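Lin2722 protein (Listeria innocua, PDB 3DS8) is of unknown function but belongs to the alpha/beta hydrolase clan and so probably acts as a hydrolase. Local coordinates at residues I4-I9 with A57-I62; E35-T40 with G51-D56; Q95-G100 with L124-A129; A83-K88 with D118-T123. One frame throughout, in Å; residues are numbered along the deposited sequence.

Contact 1: residues I4-I9 with A57-I62; sequences IPIILI and AKRPII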
# COMPACT_ATOMS: atom_id res chain seq x y z
N ILE A 4 9.21 -13.87 3.80
CA ILE A 4 8.12 -12.97 3.51
C ILE A 4 8.63 -11.79 2.69
O ILE A 4 9.31 -10.93 3.21
CB ILE A 4 7.37 -12.50 4.77
CG1 ILE A 4 6.82 -13.71 5.55
CG2 ILE A 4 6.18 -11.61 4.34
CD1 ILE A 4 5.91 -13.32 6.75
N PRO A 5 8.29 -11.77 1.39
CA PRO A 5 8.72 -10.67 0.52
C PRO A 5 7.98 -9.38 0.82
O PRO A 5 6.90 -9.39 1.42
CB PRO A 5 8.40 -11.17 -0.89
CG PRO A 5 7.30 -12.12 -0.70
CD PRO A 5 7.49 -12.76 0.66
N ILE A 6 8.57 -8.31 0.35
CA ILE A 6 7.94 -6.99 0.43
C ILE A 6 7.78 -6.46 -0.99
O ILE A 6 8.77 -6.21 -1.67
CB ILE A 6 8.81 -6.03 1.22
CG1 ILE A 6 9.10 -6.57 2.64
CG2 ILE A 6 8.16 -4.59 1.14
CD1 ILE A 6 10.27 -5.83 3.32
N ILE A 7 6.54 -6.37 -1.46
CA ILE A 7 6.25 -5.82 -2.80
C ILE A 7 6.11 -4.30 -2.71
O ILE A 7 5.35 -3.76 -1.89
CB ILE A 7 5.04 -6.48 -3.45
CG1 ILE A 7 4.92 -6.09 -4.91
CG2 ILE A 7 3.73 -6.11 -2.83
CD1 ILE A 7 4.14 -7.08 -5.69
N LEU A 8 6.82 -3.60 -3.58
CA LEU A 8 6.79 -2.11 -3.68
C LEU A 8 6.08 -1.75 -4.97
O LEU A 8 6.49 -2.14 -6.09
CB LEU A 8 8.18 -1.51 -3.69
CG LEU A 8 9.04 -1.88 -2.48
CD1 LEU A 8 10.46 -1.24 -2.63
CD2 LEU A 8 8.35 -1.55 -1.13
N ILE A 9 5.02 -0.95 -4.84
CA ILE A 9 4.18 -0.57 -5.98
C ILE A 9 4.08 0.95 -6.11
O ILE A 9 3.70 1.63 -5.16
CB ILE A 9 2.77 -1.18 -5.93
CG1 ILE A 9 2.87 -2.70 -5.77
CG2 ILE A 9 2.01 -0.81 -7.19
CD1 ILE A 9 1.55 -3.42 -5.83
N ALA A 57 17.78 -15.47 0.96
CA ALA A 57 17.05 -14.19 0.91
C ALA A 57 16.41 -13.82 2.23
O ALA A 57 15.71 -14.63 2.84
CB ALA A 57 15.98 -14.17 -0.24
N LYS A 58 16.63 -12.58 2.65
CA LYS A 58 16.02 -12.02 3.84
C LYS A 58 15.12 -10.86 3.45
O LYS A 58 15.57 -9.92 2.85
CB LYS A 58 17.12 -11.52 4.77
CG LYS A 58 16.63 -10.88 6.04
CD LYS A 58 17.78 -10.56 7.00
CE LYS A 58 18.57 -9.31 6.61
NZ LYS A 58 19.71 -9.06 7.57
N ARG A 59 13.84 -10.97 3.76
CA ARG A 59 12.82 -9.97 3.42
C ARG A 59 12.99 -9.46 1.99
O ARG A 59 13.09 -8.26 1.73
CB ARG A 59 12.87 -8.82 4.45
CG ARG A 59 12.65 -9.32 5.87
CD ARG A 59 11.19 -9.65 6.06
NE ARG A 59 10.38 -8.45 6.32
CZ ARG A 59 9.11 -8.27 5.96
NH1 ARG A 59 8.46 -9.14 5.18
NH2 ARG A 59 8.49 -7.17 6.35
N PRO A 60 12.98 -10.38 1.03
CA PRO A 60 13.32 -9.97 -0.33
C PRO A 60 12.33 -8.96 -0.87
O PRO A 60 11.13 -9.07 -0.65
CB PRO A 60 13.29 -11.28 -1.11
CG PRO A 60 12.39 -12.15 -0.33
CD PRO A 60 12.65 -11.82 1.10
N ILE A 61 12.85 -7.95 -1.54
CA ILE A 61 12.05 -6.89 -2.12
C ILE A 61 11.65 -7.22 -3.58
O ILE A 61 12.49 -7.62 -4.42
CB ILE A 61 12.79 -5.54 -2.01
CG1 ILE A 61 12.90 -5.14 -0.53
CG2 ILE A 61 12.09 -4.43 -2.85
CD1 ILE A 61 13.78 -3.94 -0.32
N ILE A 62 10.37 -7.07 -3.86
CA ILE A 62 9.86 -7.18 -5.23
C ILE A 62 9.48 -5.79 -5.74
O ILE A 62 8.48 -5.19 -5.33
CB ILE A 62 8.65 -8.14 -5.30
CG1 ILE A 62 8.94 -9.46 -4.56
CG2 ILE A 62 8.19 -8.31 -6.80
CD1 ILE A 62 10.08 -10.32 -5.05
O HOH W 1 12.07 -13.19 5.17
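Ile6 and Ile7 pair with Ile61 and Ile62 as parallel neighbours in the central sheet of this alpha/beta hydrolase fold, where strands distant in sequence lie side by side. The backbone bonds alternate between the two strands. Ile6 N reaches Pro60 O at 2.9 Å, and Ile62 N reaches Ile6 O at 2.8 Å. Leu8 N then reaches Ile62 O at 2.9 Å. Apolar contacts line both faces. Leu8 CD1 meets Ile61 CG2 at 3.6 Å on the face packed by helix 20-30, whereas Ile7 and Ile62 share the other, where Ile7 also meets helix 73-91. The remaining polar contacts gather where the strands begin. A water joins Ile4 N to Arg59 N. The Arg59 side chain folds back over Ile4 and Ile6 through bends at chi2 (-75°) and chi3 (-80°), and its guanidinium also forms a salt bridge with Glu240. Ile6 lies across it at about a right angle, with CG1 over one guanidinium face, offset toward the rim. Arg59 NH1 donates to Ile4 O at 2.8 Å, approaching from above the carbonyl plane at a rather bent N-H...O angle of 141°.

Contact 2: residues E35-T40 with G51-D56; sequences EALTMT and GKLTKD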
# COMPACT_ATOMS: atom_id res chain seq x y z
N GLU A 35 18.07 -8.88 -0.63
CA GLU A 35 17.96 -9.24 -2.05
C GLU A 35 16.70 -8.60 -2.65
O GLU A 35 15.74 -8.31 -1.93
CB GLU A 35 17.89 -10.75 -2.28
CG GLU A 35 19.05 -11.56 -1.77
CD GLU A 35 18.92 -13.06 -2.07
OE1 GLU A 35 18.24 -13.43 -3.04
OE2 GLU A 35 19.56 -13.87 -1.37
N ALA A 36 16.74 -8.38 -3.96
CA ALA A 36 15.59 -7.81 -4.67
C ALA A 36 15.44 -8.44 -6.05
O ALA A 36 16.40 -8.93 -6.64
CB ALA A 36 15.70 -6.32 -4.82
N LEU A 37 14.21 -8.41 -6.51
CA LEU A 37 13.80 -8.85 -7.84
C LEU A 37 12.95 -7.71 -8.44
O LEU A 37 12.26 -7.00 -7.70
CB LEU A 37 12.97 -10.13 -7.64
CG LEU A 37 12.39 -10.91 -8.76
CD1 LEU A 37 11.92 -12.29 -8.27
CD2 LEU A 37 11.31 -10.12 -9.28
N THR A 38 13.05 -7.47 -9.75
CA THR A 38 12.14 -6.55 -10.42
C THR A 38 11.15 -7.36 -11.25
O THR A 38 11.55 -8.27 -11.96
CB THR A 38 12.89 -5.50 -11.28
OG1 THR A 38 13.63 -4.64 -10.40
CG2 THR A 38 11.93 -4.66 -12.15
N MSE A 39 9.86 -7.04 -11.14
CA MSE A 39 8.84 -7.73 -11.91
C MSE A 39 8.00 -6.70 -12.59
O MSE A 39 7.62 -5.73 -11.97
CB MSE A 39 7.88 -8.54 -11.06
CG MSE A 39 8.40 -9.78 -10.49
SE MSE A 39 6.84 -10.79 -9.73
CE MSE A 39 6.02 -11.42 -11.31
N THR A 40 7.63 -6.94 -13.85
CA THR A 40 6.74 -6.02 -14.49
C THR A 40 5.65 -6.79 -15.24
O THR A 40 5.85 -7.95 -15.63
CB THR A 40 7.53 -5.13 -15.44
OG1 THR A 40 8.26 -5.95 -16.34
CG2 THR A 40 8.58 -4.25 -14.66
N GLY A 51 16.17 -10.85 -12.13
CA GLY A 51 16.84 -11.23 -10.91
C GLY A 51 16.38 -12.60 -10.43
O GLY A 51 15.48 -13.20 -11.00
N LYS A 52 17.00 -13.10 -9.39
CA LYS A 52 16.69 -14.40 -8.84
C LYS A 52 16.87 -14.27 -7.35
O LYS A 52 17.91 -13.79 -6.90
CB LYS A 52 17.67 -15.44 -9.38
CG LYS A 52 17.53 -16.85 -8.75
CD LYS A 52 16.28 -17.50 -9.27
CE LYS A 52 15.87 -18.80 -8.55
NZ LYS A 52 14.98 -19.62 -9.42
N LEU A 53 15.91 -14.76 -6.57
CA LEU A 53 16.06 -14.78 -5.11
C LEU A 53 16.67 -16.10 -4.70
O LEU A 53 16.30 -17.16 -5.26
CB LEU A 53 14.70 -14.57 -4.44
CG LEU A 53 14.00 -13.29 -4.85
CD1 LEU A 53 12.57 -13.23 -4.27
CD2 LEU A 53 14.83 -12.07 -4.42
N THR A 54 17.63 -16.05 -3.77
CA THR A 54 18.34 -17.24 -3.30
C THR A 54 17.70 -17.77 -2.04
O THR A 54 16.77 -17.15 -1.47
CB THR A 54 19.83 -16.96 -2.98
OG1 THR A 54 19.95 -16.24 -1.74
CG2 THR A 54 20.49 -16.17 -4.09
N LYS A 55 18.20 -18.93 -1.62
CA LYS A 55 17.80 -19.55 -0.35
C LYS A 55 18.17 -18.70 0.86
O LYS A 55 17.54 -18.83 1.92
CB LYS A 55 18.43 -20.96 -0.19
CG LYS A 55 19.96 -20.99 -0.28
CD LYS A 55 20.50 -22.43 -0.21
CE LYS A 55 22.00 -22.43 -0.07
NZ LYS A 55 22.52 -23.84 -0.00
N ASP A 56 19.17 -17.84 0.71
CA ASP A 56 19.56 -16.95 1.79
C ASP A 56 18.83 -15.60 1.77
O ASP A 56 19.23 -14.69 2.53
CB ASP A 56 21.06 -16.70 1.77
CG ASP A 56 21.86 -17.95 1.99
OD1 ASP A 56 21.63 -18.66 3.00
OD2 ASP A 56 22.71 -18.21 1.14
O HOH W 2 19.34 -12.38 -5.17
O HOH W 3 18.13 -10.60 -7.82
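Glu35 OE1 is met by two groups: Thr54 N donates to it at 2.8 Å, and a water lies 2.6 Å from it. The Thr54 bond is nearly straight, with an N-H...O angle of 168°, and uses the syn lone pair, on the side of the other carboxylate oxygen. The same water lies 2.7 Å from Lys52 O, between the carboxylate and the backbone just ahead of Leu53. The second oxygen, OE2, is turned to the Thr54 hydroxyl, although the modelled separation there is too short to be trusted in detail. Glu35 gets to this place by an extended chain: beyond CG it runs straight out (chi2 -179°), crossing Thr54 at about a right angle. Thr54 OG1 in turn accepts a weak bond from Asp56 N, which ties the loop to itself beside the carboxylate.

Strands 36-42 and 46-50 form a beta hairpin at one margin of the sheet, and residues 51-56 are the chain leaving its second strand, running back past the start of the first. Here the backbones no longer pair directly. A second water spans the gap instead, 2.7 Å from Ala36 O and accepting a longer bond from Lys52 N. Beside the polar row, Leu37 and Leu53 cross at about a right angle, Leu37 CD1 resting 4.1 Å from Leu53 CG. Leu53 CD2 lies against the Glu35 side chain, 4.0 Å from Glu35 CB. Tyr91, from helix 73-91, packs on Leu37 and bonds through its hydroxyl to Leu53 N.

Contact 3: residues Q95-G100 with L124-A129; sequences QMDGVG and LRKLVA. With SO4 (sulfate ion), chain F.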
# COMPACT_ATOMS: atom_id res chain seq x y z
N GLN A 95 2.83 -15.80 2.13
CA GLN A 95 2.49 -14.43 2.55
C GLN A 95 3.41 -13.43 1.88
O GLN A 95 4.52 -13.78 1.51
CB GLN A 95 2.66 -14.24 4.05
CG GLN A 95 1.84 -15.17 4.90
CD GLN A 95 1.99 -14.84 6.37
OE1 GLN A 95 2.95 -15.24 7.02
NE2 GLN A 95 1.04 -14.09 6.88
N MSE A 96 2.96 -12.17 1.79
CA MSE A 96 3.80 -11.07 1.39
C MSE A 96 3.30 -9.80 2.08
O MSE A 96 2.14 -9.70 2.42
CB MSE A 96 3.71 -10.88 -0.10
CG MSE A 96 2.41 -10.41 -0.54
SE MSE A 96 2.40 -10.34 -2.52
CE MSE A 96 1.09 -8.89 -2.78
N ASP A 97 4.19 -8.85 2.25
CA ASP A 97 3.84 -7.49 2.67
C ASP A 97 3.89 -6.58 1.44
O ASP A 97 4.50 -6.93 0.45
CB ASP A 97 4.82 -7.01 3.70
CG ASP A 97 4.82 -7.86 4.92
OD1 ASP A 97 3.77 -8.39 5.28
OD2 ASP A 97 5.89 -7.92 5.55
N GLY A 98 3.16 -5.48 1.46
CA GLY A 98 3.18 -4.56 0.33
C GLY A 98 3.17 -3.11 0.77
O GLY A 98 2.55 -2.77 1.75
N VAL A 99 3.89 -2.29 0.03
CA VAL A 99 3.90 -0.85 0.20
C VAL A 99 3.51 -0.28 -1.15
O VAL A 99 4.14 -0.58 -2.16
CB VAL A 99 5.28 -0.32 0.55
CG1 VAL A 99 5.19 1.21 0.79
CG2 VAL A 99 5.86 -1.04 1.78
N GLY A 100 2.49 0.57 -1.16
CA GLY A 100 2.04 1.20 -2.39
C GLY A 100 1.90 2.71 -2.30
O GLY A 100 1.29 3.22 -1.36
N LEU A 124 -1.71 -11.24 1.48
CA LEU A 124 -1.15 -9.96 1.95
C LEU A 124 -1.24 -9.93 3.47
O LEU A 124 -2.27 -10.24 4.05
CB LEU A 124 -1.92 -8.78 1.36
CG LEU A 124 -1.33 -7.40 1.42
CD1 LEU A 124 0.04 -7.32 0.73
CD2 LEU A 124 -2.36 -6.44 0.75
N ARG A 125 -0.13 -9.61 4.11
CA ARG A 125 -0.03 -9.53 5.54
C ARG A 125 -0.01 -8.06 5.99
O ARG A 125 -0.98 -7.56 6.56
CB ARG A 125 1.19 -10.30 6.03
CG ARG A 125 1.34 -10.28 7.56
CD ARG A 125 2.63 -10.88 8.04
NE ARG A 125 3.81 -10.12 7.66
CZ ARG A 125 5.00 -10.27 8.25
NH1 ARG A 125 5.16 -11.15 9.24
NH2 ARG A 125 6.01 -9.53 7.87
N LYS A 126 1.08 -7.36 5.72
CA LYS A 126 1.17 -5.91 6.04
C LYS A 126 0.92 -5.13 4.76
O LYS A 126 1.46 -5.49 3.71
CB LYS A 126 2.52 -5.56 6.58
CG LYS A 126 2.82 -6.21 7.93
CD LYS A 126 4.24 -6.01 8.31
CE LYS A 126 4.61 -6.65 9.59
NZ LYS A 126 4.18 -5.94 10.81
N LEU A 127 0.13 -4.08 4.85
CA LEU A 127 -0.24 -3.23 3.72
C LEU A 127 0.03 -1.79 4.15
O LEU A 127 -0.60 -1.29 5.07
CB LEU A 127 -1.73 -3.37 3.38
CG LEU A 127 -2.29 -2.77 2.09
CD1 LEU A 127 -3.77 -3.26 1.93
CD2 LEU A 127 -2.14 -1.24 2.03
N VAL A 128 0.99 -1.15 3.50
CA VAL A 128 1.27 0.27 3.69
C VAL A 128 0.81 1.07 2.47
O VAL A 128 1.19 0.79 1.30
CB VAL A 128 2.78 0.54 3.94
CG1 VAL A 128 3.05 2.05 4.17
CG2 VAL A 128 3.32 -0.27 5.13
N ALA A 129 -0.11 2.01 2.72
CA ALA A 129 -0.67 2.87 1.66
C ALA A 129 -0.22 4.31 1.91
O ALA A 129 -0.50 4.85 2.97
CB ALA A 129 -2.22 2.76 1.66
S SO4 F . 3.01 -9.39 12.68
O1 SO4 F . 3.26 -10.74 13.19
O2 SO4 F . 2.23 -8.68 13.75
O3 SO4 F . 4.28 -8.70 12.36
O4 SO4 F . 2.32 -9.46 11.36
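The Arg125 guanidinium and the Asp97 carboxylate meet edge against edge, their planes only 10° apart. Over one guanidinium face lies Lys126 CE, 3.5 Å above the plane, and O3 of a sulfate ion, probably from the crystallisation liquor, shares that face; on the other, Ile4 CD1 is 3.4 Å from Arg125 NH1. At the edge, Arg125 NE donates to Asp97 OD1 at 2.9 Å and Arg125 NH2 to Asp97 OD2 at 2.8 Å, each oxygen accepting through its syn lone pair: a side-on, two-bond salt bridge fixing both rotations. A chi1 of -179° and a bend at chi3 turn this edge of Arg125 to the acid. Asp97 OD1 has a second donor, Lys126 N, from above the carboxylate plane at 2.9 Å, and Asp97 OD2 a salt bridge from Arg59.

Strands 95-101 and 123-130 are the parallel pair of a beta-alpha-beta unit whose helix is 103-114. Between Met96 and Gly98 the register shifts by one residue, a beta bulge, where the aspartate stands in for a backbone acceptor. Regular pairing resumes beyond, from Gly98 N to Lys126 O. Val99 and Val128 lie side by side under helix 229-240, while toward helix 103-114 Leu124 CD1 packs 3.7 Å from Gly98 N. Lys126 NZ reaches Phe238 O, Glu173 and, at 3.2 Å, sulfate O3. Strand 95-101 then enters a probable nucleophile elbow at Gly100.

Contact 4: residues A83-K88 with D118-T123; sequences AMEDLK and DKTVPT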
# COMPACT_ATOMS: atom_id res chain seq x y z
N ALA A 83 0.37 -11.86 -11.89
CA ALA A 83 1.81 -11.87 -11.63
C ALA A 83 2.16 -12.57 -10.30
O ALA A 83 3.18 -13.30 -10.21
CB ALA A 83 2.34 -10.45 -11.64
N MSE A 84 1.35 -12.36 -9.28
CA MSE A 84 1.55 -13.05 -8.00
C MSE A 84 1.34 -14.57 -8.09
O MSE A 84 2.02 -15.31 -7.37
CB MSE A 84 0.64 -12.48 -6.91
CG MSE A 84 0.97 -11.07 -6.54
SE MSE A 84 2.88 -10.83 -5.95
CE MSE A 84 3.71 -10.27 -7.69
N GLU A 85 0.47 -15.02 -9.01
CA GLU A 85 0.35 -16.48 -9.26
C GLU A 85 1.70 -17.01 -9.76
O GLU A 85 2.15 -18.07 -9.34
CB GLU A 85 -0.77 -16.82 -10.25
CG GLU A 85 -2.13 -16.58 -9.70
CD GLU A 85 -3.25 -16.67 -10.77
OE1 GLU A 85 -3.02 -16.28 -11.94
OE2 GLU A 85 -4.37 -17.09 -10.42
N ASP A 86 2.35 -16.25 -10.63
CA ASP A 86 3.66 -16.68 -11.16
C ASP A 86 4.74 -16.61 -10.10
O ASP A 86 5.58 -17.52 -10.00
CB ASP A 86 4.06 -15.81 -12.35
CG ASP A 86 3.29 -16.12 -13.59
OD1 ASP A 86 2.62 -17.19 -13.65
OD2 ASP A 86 3.38 -15.32 -14.55
N LEU A 87 4.73 -15.55 -9.30
CA LEU A 87 5.72 -15.42 -8.20
C LEU A 87 5.63 -16.58 -7.23
O LEU A 87 6.65 -17.17 -6.87
CB LEU A 87 5.53 -14.12 -7.45
CG LEU A 87 6.60 -13.79 -6.40
CD1 LEU A 87 8.05 -13.63 -7.02
CD2 LEU A 87 6.23 -12.55 -5.60
N LYS A 88 4.40 -16.92 -6.83
CA LYS A 88 4.19 -18.01 -5.86
C LYS A 88 4.56 -19.35 -6.52
O LYS A 88 5.16 -20.23 -5.87
CB LYS A 88 2.76 -18.04 -5.33
CG LYS A 88 2.57 -19.09 -4.17
CD LYS A 88 1.29 -18.92 -3.37
CE LYS A 88 1.21 -19.92 -2.22
NZ LYS A 88 0.75 -21.20 -2.75
N ASP A 118 -7.36 -17.00 -1.56
CA ASP A 118 -6.89 -17.65 -2.78
C ASP A 118 -5.50 -18.20 -2.55
O ASP A 118 -4.54 -17.45 -2.47
CB ASP A 118 -6.90 -16.63 -3.94
CG ASP A 118 -6.64 -17.28 -5.28
OD1 ASP A 118 -5.95 -18.33 -5.31
OD2 ASP A 118 -7.16 -16.75 -6.30
N LYS A 119 -5.40 -19.54 -2.46
CA LYS A 119 -4.14 -20.22 -2.18
C LYS A 119 -3.13 -20.19 -3.33
O LYS A 119 -1.99 -20.57 -3.15
CB LYS A 119 -4.41 -21.67 -1.76
CG LYS A 119 -5.11 -21.77 -0.40
CD LYS A 119 -5.71 -23.14 -0.17
CE LYS A 119 -6.52 -23.18 1.14
NZ LYS A 119 -7.57 -24.23 1.09
N THR A 120 -3.54 -19.74 -4.51
CA THR A 120 -2.60 -19.64 -5.64
C THR A 120 -1.77 -18.35 -5.63
O THR A 120 -0.85 -18.20 -6.43
CB THR A 120 -3.32 -19.73 -6.99
OG1 THR A 120 -4.11 -18.54 -7.19
CG2 THR A 120 -4.15 -21.02 -7.06
N VAL A 121 -2.11 -17.39 -4.76
CA VAL A 121 -1.27 -16.20 -4.61
C VAL A 121 -0.89 -15.98 -3.14
O VAL A 121 -1.59 -16.46 -2.26
CB VAL A 121 -1.96 -14.92 -5.18
CG1 VAL A 121 -2.32 -15.11 -6.66
CG2 VAL A 121 -3.21 -14.58 -4.35
N PRO A 122 0.20 -15.23 -2.88
CA PRO A 122 0.54 -15.00 -1.48
C PRO A 122 -0.52 -14.15 -0.77
O PRO A 122 -1.09 -13.22 -1.35
CB PRO A 122 1.88 -14.30 -1.56
CG PRO A 122 2.39 -14.57 -2.97
CD PRO A 122 1.16 -14.55 -3.76
N THR A 123 -0.78 -14.46 0.48
CA THR A 123 -1.75 -13.69 1.24
C THR A 123 -1.05 -12.38 1.66
O THR A 123 0.08 -12.42 2.14
CB THR A 123 -2.16 -14.40 2.54
OG1 THR A 123 -1.00 -14.62 3.33
CG2 THR A 123 -2.75 -15.71 2.29
O HOH W 4 0.49 -19.88 -7.98
O HOH W 5 -7.00 -17.99 -8.74
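A type I beta turn from Asp118 to Val121, in the loop between helix 103-114 and strand 123-130, packs against helix 73-91, with Glu85 CA and Val121 CA 4.9 Å apart. An Asx turn stiffens it: Asp118 OD1 accepts from both Thr120 N and Thr120 OG1, which arrive from the same face of the carboxylate plane. Thr120 O faces the helix, where Glu85 CA makes a nearly straight C-H...O contact at 3.5 Å. A water donates to Thr120 O and Glu85 O, joining the two backbones. The apolar contacts centre on Met84 CB, 4.0 Å from Val121 CG1 and 3.8 Å from Pro122 CD. Lys88 runs alongside, extended from chi1 (-173°) onward, passing Thr120 O and Pro122 before a bend at chi4 (-81°) turns the ammonium to Lys119 O. That bond is 2.8 Å long and lies nearly along the C=O axis. Glu85 OE2 is held by Lys81 through a salt bridge, and a water links it to Asp118 OD2. The two like-charged carboxylates are thus separated by water and near a lysine, which probably eases their repulsion, while the positive end of Lys88 is met by the carbonyl of Lys119.

Overall arrangement
From the N terminus, contact 1 closes the first loop by pairing strand 6-9 with strand 61-66, and contact 2 lies wholly within that loop, fastening the chain after the 36-42/46-50 hairpin to its first strand. The two touch through backbone bonds of Ile61 with Glu35 and Leu37. Later in the chain, contacts 3 and 4 cross: the order runs 83-88, 95-100, 118-123, 124-129. Contact 4 ties helix 73-91 to the loop entering strand 123-130, whereas contact 3 pairs that strand with 95-101. Met84 of contact 4 packs on residues of the other three contacts. Contacts 2 and 3, with centres about 17 Å apart, do not touch and are separated in the sheet by the strands of contact 1.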